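Local atomic coordinates of adhesion G-protein coupled receptor G6 (Danio rerio, PDB entry 6V55), a protein that probably acts as an adhesion G-protein-coupled receptor in myelination, its multidomain, calcium-binding and glycosylated extracellular region meeting partners outside the cell. Residues P636-D641 and I672-F677; Y271-W276 and S302-P307; Y381-S386 and I487-Y492. All coordinates share one frame; numbering follows the deposited sequence.

Contact 1: P636-D641 and I672-F677; sequences PQIDFD and INFMFF
Pro636 and Ile638 meet Phe676 and Phe674 without a single hydrogen bond, although 636-641 and 672-677 both carry strand; their side chains fill the space between two sheets. The CA atoms of Ile638 and Phe674 are 8.1 Å apart, too far for backbone pairing. Ile638 CD1 lies 3.6 Å from Phe674 CD1, obliquely, and its CG1 follows at 3.8 Å from the same ring atom, the two side chains running alongside and pointing opposite ways. Phe674 has its CG trans to the backbone N (chi1 -172°), which carries the ring to meet the isoleucine. This is the interior of a β-sandwich, consistent with the GAIN domain that ends in the GPS motif: strand 637-639 edges one sheet, strand 671-677 lies inside the other, and Val609 touches both Ile638 and Phe676. The rigid side chain of Pro636 runs roughly perpendicular to that of Phe676, CB 3.9 Å from Phe676 CD1. Ile638 CG2 also sits 3.6 Å above the centre of the Phe640 ring. Trimmed to an alanine, Ile638 would probably leave a gap beside Phe674 and uncover that face of Phe640. Around Phe640 the chain turns, Asp639 OD1 accepting from Asp641 N at 3.3 Å, an Asx turn.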
# COMPACT_ATOMS: atom_id res chain seq x y z
N PRO A 636 11.05 -29.12 -18.17
CA PRO A 636 11.48 -30.23 -19.03
C PRO A 636 10.98 -30.07 -20.46
O PRO A 636 9.92 -29.49 -20.71
CB PRO A 636 10.87 -31.46 -18.35
CG PRO A 636 9.72 -30.95 -17.56
CD PRO A 636 10.06 -29.55 -17.16
N GLN A 637 11.79 -30.57 -21.39
CA GLN A 637 11.55 -30.48 -22.83
C GLN A 637 11.42 -31.88 -23.43
O GLN A 637 11.67 -32.89 -22.76
CB GLN A 637 12.69 -29.72 -23.51
CG GLN A 637 12.30 -28.80 -24.65
CD GLN A 637 13.50 -28.00 -25.13
OE1 GLN A 637 14.43 -27.73 -24.35
NE2 GLN A 637 13.51 -27.63 -26.42
N ILE A 638 11.04 -31.95 -24.70
CA ILE A 638 10.84 -33.22 -25.39
C ILE A 638 11.75 -33.27 -26.61
O ILE A 638 11.67 -32.41 -27.49
CB ILE A 638 9.38 -33.44 -25.79
CG1 ILE A 638 8.54 -33.66 -24.55
CG2 ILE A 638 9.23 -34.67 -26.69
CD1 ILE A 638 7.06 -33.70 -24.86
N ASP A 639 12.62 -34.29 -26.65
CA ASP A 639 13.35 -34.67 -27.85
C ASP A 639 12.52 -35.72 -28.60
O ASP A 639 12.23 -36.79 -28.05
CB ASP A 639 14.71 -35.24 -27.45
CG ASP A 639 15.74 -35.23 -28.58
OD1 ASP A 639 15.39 -35.47 -29.77
OD2 ASP A 639 16.93 -35.01 -28.26
N PHE A 640 12.16 -35.42 -29.85
CA PHE A 640 11.30 -36.32 -30.61
C PHE A 640 12.06 -37.32 -31.47
O PHE A 640 11.45 -38.27 -31.97
CB PHE A 640 10.37 -35.51 -31.52
CG PHE A 640 9.22 -34.86 -30.80
CD1 PHE A 640 9.29 -33.51 -30.45
CD2 PHE A 640 8.07 -35.58 -30.48
CE1 PHE A 640 8.24 -32.90 -29.80
CE2 PHE A 640 7.00 -34.98 -29.83
CZ PHE A 640 7.09 -33.64 -29.49
N ASP A 641 13.35 -37.12 -31.69
CA ASP A 641 14.11 -37.92 -32.64
C ASP A 641 15.12 -38.83 -31.99
O ASP A 641 15.23 -40.00 -32.37
CB ASP A 641 14.83 -37.00 -33.63
CG ASP A 641 13.88 -36.14 -34.45
OD1 ASP A 641 12.65 -36.37 -34.39
OD2 ASP A 641 14.37 -35.21 -35.15
N ILE A 672 2.07 -39.25 -32.82
CA ILE A 672 2.66 -39.80 -31.61
C ILE A 672 2.44 -38.78 -30.51
O ILE A 672 2.65 -37.59 -30.72
CB ILE A 672 4.16 -40.10 -31.76
CG1 ILE A 672 4.43 -40.75 -33.11
CG2 ILE A 672 4.65 -40.99 -30.60
CD1 ILE A 672 5.81 -41.32 -33.30
N ASN A 673 2.00 -39.25 -29.35
CA ASN A 673 1.78 -38.42 -28.18
C ASN A 673 2.85 -38.72 -27.14
O ASN A 673 3.28 -39.86 -27.00
CB ASN A 673 0.40 -38.69 -27.59
CG ASN A 673 -0.72 -38.52 -28.61
OD1 ASN A 673 -0.66 -37.62 -29.43
ND2 ASN A 673 -1.72 -39.39 -28.57
N PHE A 674 3.25 -37.71 -26.38
CA PHE A 674 4.25 -37.95 -25.35
C PHE A 674 3.96 -36.99 -24.21
O PHE A 674 3.75 -35.81 -24.45
CB PHE A 674 5.66 -37.72 -25.93
CG PHE A 674 6.79 -38.11 -25.02
CD1 PHE A 674 7.31 -37.20 -24.09
CD2 PHE A 674 7.41 -39.35 -25.15
CE1 PHE A 674 8.37 -37.54 -23.26
CE2 PHE A 674 8.48 -39.69 -24.32
CZ PHE A 674 8.97 -38.77 -23.38
N MET A 675 3.93 -37.51 -22.98
CA MET A 675 3.79 -36.70 -21.77
C MET A 675 4.85 -37.11 -20.76
O MET A 675 5.13 -38.30 -20.59
CB MET A 675 2.41 -36.87 -21.11
CG MET A 675 1.24 -36.75 -22.06
SD MET A 675 -0.36 -37.03 -21.33
CE MET A 675 -0.99 -38.15 -22.59
N PHE A 676 5.44 -36.13 -20.09
CA PHE A 676 6.38 -36.38 -19.00
C PHE A 676 5.83 -35.71 -17.75
O PHE A 676 5.60 -34.49 -17.75
CB PHE A 676 7.78 -35.85 -19.35
CG PHE A 676 8.77 -35.96 -18.23
CD1 PHE A 676 9.09 -34.85 -17.44
CD2 PHE A 676 9.40 -37.17 -17.97
CE1 PHE A 676 9.99 -34.95 -16.40
CE2 PHE A 676 10.32 -37.28 -16.94
CZ PHE A 676 10.61 -36.18 -16.15
N PHE A 677 5.62 -36.49 -16.70
CA PHE A 677 5.12 -35.96 -15.43
C PHE A 677 6.29 -35.82 -14.47
O PHE A 677 6.86 -36.81 -14.02
CB PHE A 677 4.03 -36.87 -14.85
CG PHE A 677 2.72 -36.78 -15.58
CD1 PHE A 677 2.48 -37.55 -16.72
CD2 PHE A 677 1.71 -35.95 -15.12
CE1 PHE A 677 1.27 -37.48 -17.39
CE2 PHE A 677 0.47 -35.87 -15.78
CZ PHE A 677 0.26 -36.65 -16.91

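Contact 2: Y271-W276 and S302-P307; sequences YNFRLW and SYWTIP
The indole of Trp304 presents its edge to Phe273, whose CD1 lies close to the indole plane, while the phenyl ring receives the tryptophan obliquely. Phe273 CD1 is 3.6 Å from Trp304 CZ2 and equally near Trp304 CH2, and the planes stand at 79° with the centroid of the Phe273 ring 5.7 Å from that of the six-membered ring of Trp304. Phe164 meets Phe273, and Trp299 meets Trp304, each edge-to-face. Away from Trp304, the Arg274 guanidinium has Asn272 ND2 over one face and Asn272 O at its edge. Phe273 reaches inward because its CG lies trans to the backbone N (chi1 -169°), and a flat hydrocarbon ring suits a place lined by Val148, Leu249 and aromatic rings. That place is the interior of the jelly-roll sandwich of the pentaxin-family domain: strand 268-276 belongs to one sheet, Leu249 and Phe164 to the other, and the short, weakly bonded strand at about 304-305, beside 133-134, carries Trp304, touching Ile251 and Val134. Tryptophan offers carbon at CZ2 and CH2 yet spends its one buried N-H, NE1, on Asp298 O. Arg274 NE donates almost straight to Asn272 O at 3.2 Å (168°), approaching from above the carbonyl plane.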
# COMPACT_ATOMS: atom_id res chain seq x y z
N TYR A 271 9.64 35.81 13.64
CA TYR A 271 9.37 35.01 12.46
C TYR A 271 10.03 35.69 11.27
O TYR A 271 10.02 36.91 11.18
CB TYR A 271 7.85 34.86 12.22
CG TYR A 271 7.45 34.24 10.89
CD1 TYR A 271 6.76 34.98 9.91
CD2 TYR A 271 7.75 32.92 10.62
CE1 TYR A 271 6.39 34.39 8.68
CE2 TYR A 271 7.40 32.32 9.42
CZ TYR A 271 6.72 33.05 8.44
OH TYR A 271 6.39 32.44 7.23
N ASN A 272 10.62 34.87 10.38
CA ASN A 272 11.14 35.27 9.06
C ASN A 272 12.29 36.29 9.14
O ASN A 272 12.36 37.25 8.37
CB ASN A 272 10.02 35.76 8.14
CG ASN A 272 10.28 35.36 6.70
OD1 ASN A 272 11.12 34.50 6.43
ND2 ASN A 272 9.57 36.00 5.78
N PHE A 273 13.24 36.04 10.05
CA PHE A 273 14.39 36.92 10.23
C PHE A 273 15.38 36.72 9.09
O PHE A 273 15.94 35.62 8.92
CB PHE A 273 15.07 36.66 11.58
CG PHE A 273 16.10 37.71 11.97
CD1 PHE A 273 17.44 37.58 11.61
CD2 PHE A 273 15.72 38.80 12.73
CE1 PHE A 273 18.38 38.53 11.96
CE2 PHE A 273 16.66 39.75 13.10
CZ PHE A 273 17.99 39.62 12.72
N ARG A 274 15.63 37.78 8.33
CA ARG A 274 16.51 37.74 7.17
C ARG A 274 17.41 38.97 7.16
O ARG A 274 17.07 40.01 7.71
CB ARG A 274 15.71 37.65 5.85
CG ARG A 274 14.76 36.45 5.69
CD ARG A 274 13.65 36.73 4.68
NE ARG A 274 12.57 37.54 5.23
CZ ARG A 274 11.69 38.23 4.49
NH1 ARG A 274 11.77 38.20 3.16
NH2 ARG A 274 10.73 38.95 5.09
N LEU A 275 18.59 38.82 6.53
CA LEU A 275 19.62 39.86 6.47
C LEU A 275 20.24 39.90 5.08
O LEU A 275 20.47 38.85 4.47
CB LEU A 275 20.71 39.60 7.52
CG LEU A 275 21.87 40.59 7.71
CD1 LEU A 275 21.35 41.99 7.97
CD2 LEU A 275 22.72 40.10 8.86
N TRP A 276 20.54 41.10 4.61
CA TRP A 276 21.10 41.32 3.28
C TRP A 276 22.31 42.23 3.34
O TRP A 276 22.50 43.00 4.29
CB TRP A 276 20.08 41.98 2.34
CG TRP A 276 18.98 41.12 1.81
CD1 TRP A 276 18.93 40.50 0.59
CD2 TRP A 276 17.73 40.84 2.45
NE1 TRP A 276 17.73 39.83 0.44
CE2 TRP A 276 16.98 40.03 1.57
CE3 TRP A 276 17.17 41.20 3.69
CZ2 TRP A 276 15.70 39.57 1.89
CZ3 TRP A 276 15.89 40.74 4.01
CH2 TRP A 276 15.18 39.94 3.12
N SER A 302 19.32 25.61 8.06
CA SER A 302 20.75 25.51 7.81
C SER A 302 21.54 26.76 8.24
O SER A 302 22.76 26.67 8.41
CB SER A 302 21.00 25.24 6.32
OG SER A 302 20.34 26.20 5.50
N TYR A 303 20.86 27.91 8.43
CA TYR A 303 21.47 29.17 8.84
C TYR A 303 21.53 29.38 10.36
O TYR A 303 22.21 30.31 10.80
CB TYR A 303 20.70 30.35 8.23
CG TYR A 303 20.81 30.54 6.72
CD1 TYR A 303 20.00 29.82 5.85
CD2 TYR A 303 21.68 31.47 6.17
CE1 TYR A 303 20.08 30.00 4.47
CE2 TYR A 303 21.78 31.66 4.79
CZ TYR A 303 20.97 30.92 3.95
OH TYR A 303 21.05 31.13 2.60
N TRP A 304 20.84 28.55 11.16
CA TRP A 304 20.59 28.84 12.57
C TRP A 304 20.89 27.63 13.46
O TRP A 304 20.90 26.48 13.01
CB TRP A 304 19.13 29.26 12.81
CG TRP A 304 18.70 30.54 12.15
CD1 TRP A 304 18.19 30.69 10.88
CD2 TRP A 304 18.75 31.85 12.72
NE1 TRP A 304 17.92 32.03 10.63
CE2 TRP A 304 18.26 32.75 11.75
CE3 TRP A 304 19.16 32.34 13.96
CZ2 TRP A 304 18.16 34.12 11.99
CZ3 TRP A 304 19.08 33.70 14.19
CH2 TRP A 304 18.59 34.58 13.21
N THR A 305 21.12 27.90 14.75
CA THR A 305 21.00 26.90 15.81
C THR A 305 19.89 27.37 16.73
O THR A 305 20.12 28.17 17.65
CB THR A 305 22.29 26.70 16.60
OG1 THR A 305 22.55 27.85 17.41
CG2 THR A 305 23.43 26.46 15.67
N ILE A 306 18.69 26.87 16.49
CA ILE A 306 17.53 27.12 17.33
C ILE A 306 17.01 25.76 17.78
O ILE A 306 16.69 24.91 16.93
CB ILE A 306 16.43 27.90 16.59
CG1 ILE A 306 16.95 29.27 16.16
CG2 ILE A 306 15.20 28.05 17.47
CD1 ILE A 306 16.14 29.87 15.04
N PRO A 307 16.93 25.49 19.08
CA PRO A 307 16.40 24.20 19.54
C PRO A 307 14.90 24.06 19.29
O PRO A 307 14.19 25.03 18.99
CB PRO A 307 16.73 24.20 21.04
CG PRO A 307 17.81 25.24 21.21
CD PRO A 307 17.51 26.28 20.18

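Contact 3: Y381-S386 and I487-Y492; sequences YVDGIS and INRDNY. With NAG (2-acetamido-2-deoxy-beta-D-glucopyranose), chain I; NAG (2-acetamido-2-deoxy-beta-D-glucopyranose), chain J.
An edge strand of the SEA domain, 380-392, here meets the turn that joins strands 480-488 and 493-496 of the small sheet following it. Arg489 and Asp383 form the polar half. Both terminal guanidinium nitrogens point at one carboxylate oxygen: Arg489 NH1 is 3.0 Å and Arg489 NH2 3.2 Å from Asp383 OD2, in bent, weak bonds that belong to a salt bridge. The planes of the two groups are 72° apart, so this is no flat two-oxygen pairing. Arginine suits the place because its chain, extended from CG to NE, reaches across the exposed margin and leaves NH1 able to give a second bond, 2.7 Å to a water that in turn donates to Asp383 O. Beside it the buried Tyr492 brings OH to 3.1 Å from Gly384 C. Glycine is fitting here, since a CB would clash with that hydroxyl. Asn491 ND2 is bonded to C1 of NAG of chain I at 1.4 Å, within an Asn-Tyr-Thr sequon, while Tyr381 CD1 lies 3.5 Å from O5 of NAG of chain J. With a salt bridge and water beside a buried tyrosine, the contact joins two modules, probably the SEA and hormone-receptor (HormR) domains.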
# COMPACT_ATOMS: atom_id res chain seq x y z
N TYR A 381 -27.27 18.46 12.17
CA TYR A 381 -28.66 18.30 12.55
C TYR A 381 -28.81 17.01 13.34
O TYR A 381 -27.96 16.13 13.26
CB TYR A 381 -29.58 18.30 11.31
CG TYR A 381 -29.39 19.47 10.33
CD1 TYR A 381 -30.17 20.63 10.45
CD2 TYR A 381 -28.46 19.40 9.26
CE1 TYR A 381 -30.02 21.69 9.56
CE2 TYR A 381 -28.32 20.48 8.36
CZ TYR A 381 -29.11 21.61 8.52
OH TYR A 381 -29.00 22.69 7.68
N VAL A 382 -29.91 16.87 14.10
CA VAL A 382 -30.19 15.63 14.82
C VAL A 382 -31.05 14.72 13.96
O VAL A 382 -32.11 15.13 13.47
CB VAL A 382 -30.83 15.87 16.20
CG1 VAL A 382 -29.79 16.34 17.11
CG2 VAL A 382 -31.90 16.93 16.18
N ASP A 383 -30.59 13.48 13.79
CA ASP A 383 -31.28 12.48 12.99
C ASP A 383 -31.93 11.42 13.86
O ASP A 383 -32.52 10.46 13.33
CB ASP A 383 -30.30 11.83 11.99
CG ASP A 383 -30.98 11.37 10.69
OD1 ASP A 383 -32.20 11.58 10.53
OD2 ASP A 383 -30.28 10.79 9.81
N GLY A 384 -31.81 11.53 15.18
CA GLY A 384 -32.40 10.57 16.09
C GLY A 384 -31.94 10.79 17.52
O GLY A 384 -30.76 11.10 17.75
N ILE A 385 -32.86 10.65 18.49
CA ILE A 385 -32.55 10.89 19.90
C ILE A 385 -33.54 10.09 20.74
O ILE A 385 -34.71 9.97 20.37
CB ILE A 385 -32.56 12.41 20.22
CG1 ILE A 385 -32.25 12.72 21.68
CG2 ILE A 385 -33.84 13.08 19.78
CD1 ILE A 385 -31.80 14.12 21.87
N SER A 386 -33.05 9.47 21.82
CA SER A 386 -33.91 8.70 22.71
C SER A 386 -33.37 8.74 24.14
O SER A 386 -32.16 8.88 24.36
CB SER A 386 -34.04 7.26 22.24
OG SER A 386 -32.88 6.50 22.53
N ILE A 487 -25.74 2.24 9.21
CA ILE A 487 -25.91 2.79 10.55
C ILE A 487 -27.09 2.11 11.25
O ILE A 487 -28.24 2.22 10.79
CB ILE A 487 -26.13 4.30 10.52
CG1 ILE A 487 -24.87 4.97 10.00
CG2 ILE A 487 -26.48 4.82 11.90
CD1 ILE A 487 -25.15 6.29 9.54
N ASN A 488 -26.79 1.43 12.35
CA ASN A 488 -27.83 0.93 13.24
C ASN A 488 -28.50 2.12 13.93
O ASN A 488 -27.89 2.77 14.78
CB ASN A 488 -27.22 -0.01 14.27
CG ASN A 488 -28.23 -0.46 15.29
OD1 ASN A 488 -29.36 -0.78 14.94
ND2 ASN A 488 -27.84 -0.48 16.55
N ARG A 489 -29.76 2.40 13.60
CA ARG A 489 -30.42 3.57 14.16
C ARG A 489 -31.10 3.27 15.50
O ARG A 489 -32.12 3.91 15.82
CB ARG A 489 -31.42 4.14 13.16
CG ARG A 489 -30.73 4.60 11.90
CD ARG A 489 -31.61 5.44 11.00
NE ARG A 489 -30.80 6.06 9.96
CZ ARG A 489 -30.36 7.31 10.02
NH1 ARG A 489 -30.67 8.07 11.07
NH2 ARG A 489 -29.61 7.81 9.03
N ASP A 490 -30.57 2.34 16.30
CA ASP A 490 -31.00 2.12 17.67
C ASP A 490 -29.94 2.53 18.67
O ASP A 490 -30.22 3.39 19.51
CB ASP A 490 -31.43 0.67 17.86
CG ASP A 490 -32.79 0.39 17.27
OD1 ASP A 490 -33.47 1.39 16.92
OD2 ASP A 490 -33.17 -0.80 17.14
N ASN A 491 -28.72 1.99 18.62
CA ASN A 491 -27.68 2.54 19.49
C ASN A 491 -26.59 3.32 18.76
O ASN A 491 -25.54 3.58 19.36
CB ASN A 491 -27.06 1.46 20.39
CG ASN A 491 -26.51 0.26 19.64
OD1 ASN A 491 -26.47 0.22 18.40
ND2 ASN A 491 -26.06 -0.73 20.43
N TYR A 492 -26.83 3.69 17.48
CA TYR A 492 -26.04 4.67 16.70
C TYR A 492 -24.59 4.23 16.54
O TYR A 492 -23.65 5.02 16.68
CB TYR A 492 -26.14 6.09 17.28
CG TYR A 492 -27.58 6.56 17.34
CD1 TYR A 492 -28.47 6.23 16.31
CD2 TYR A 492 -28.07 7.29 18.42
CE1 TYR A 492 -29.79 6.60 16.35
CE2 TYR A 492 -29.42 7.69 18.47
CZ TYR A 492 -30.26 7.33 17.41
OH TYR A 492 -31.58 7.67 17.38
C1 NAG I . -25.49 -2.03 20.16
C2 NAG I . -26.35 -2.97 19.28
C3 NAG I . -25.76 -4.39 19.27
C4 NAG I . -24.28 -4.39 18.92
C5 NAG I . -23.51 -3.41 19.83
C6 NAG I . -22.04 -3.28 19.49
C7 NAG I . -28.81 -3.05 19.00
C8 NAG I . -30.13 -3.00 19.73
N2 NAG I . -27.72 -2.96 19.77
O3 NAG I . -26.47 -5.21 18.35
O4 NAG I . -23.73 -5.70 19.04
O5 NAG I . -24.09 -2.09 19.72
O6 NAG I . -21.68 -1.96 19.12
O7 NAG I . -28.75 -3.19 17.78
C1 NAG J . -33.88 19.50 12.91
C2 NAG J . -35.44 19.49 12.90
C3 NAG J . -35.98 18.51 11.84
C4 NAG J . -35.37 18.79 10.47
C5 NAG J . -33.84 18.73 10.56
C6 NAG J . -33.14 19.04 9.25
C7 NAG J . -36.89 19.93 14.84
C8 NAG J . -37.32 19.45 16.20
N2 NAG J . -35.98 19.18 14.22
O3 NAG J . -37.40 18.58 11.77
O4 NAG J . -35.84 17.86 9.50
O5 NAG J . -33.37 19.68 11.53
O6 NAG J . -34.04 19.51 8.25
O7 NAG J . -37.36 20.95 14.34
O HOH W 1 -32.37 7.91 13.18

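In the fold
The three contacts are strung along one extended chain, in the order contact 2, contact 3, contact 1, and none touches another. Centres of contacts 2 and 3 are 54 Å apart, with nearest atoms about 37 Å apart; contact 1 is farther off, its centre 77 Å from that of contact 2 and 71 Å from that of contact 3, on the other side of the chain's centre from both. Contacts 1 and 2 lie inside separate β-sandwiches, whereas contact 3 joins neighbouring modules at the surface. Contact 3 alone includes attached sugar; a NAG lies about 12 Å from the side chain of Phe676. The calcium site, with Glu53, Asp61 and Asp98, belongs to the CUB domain.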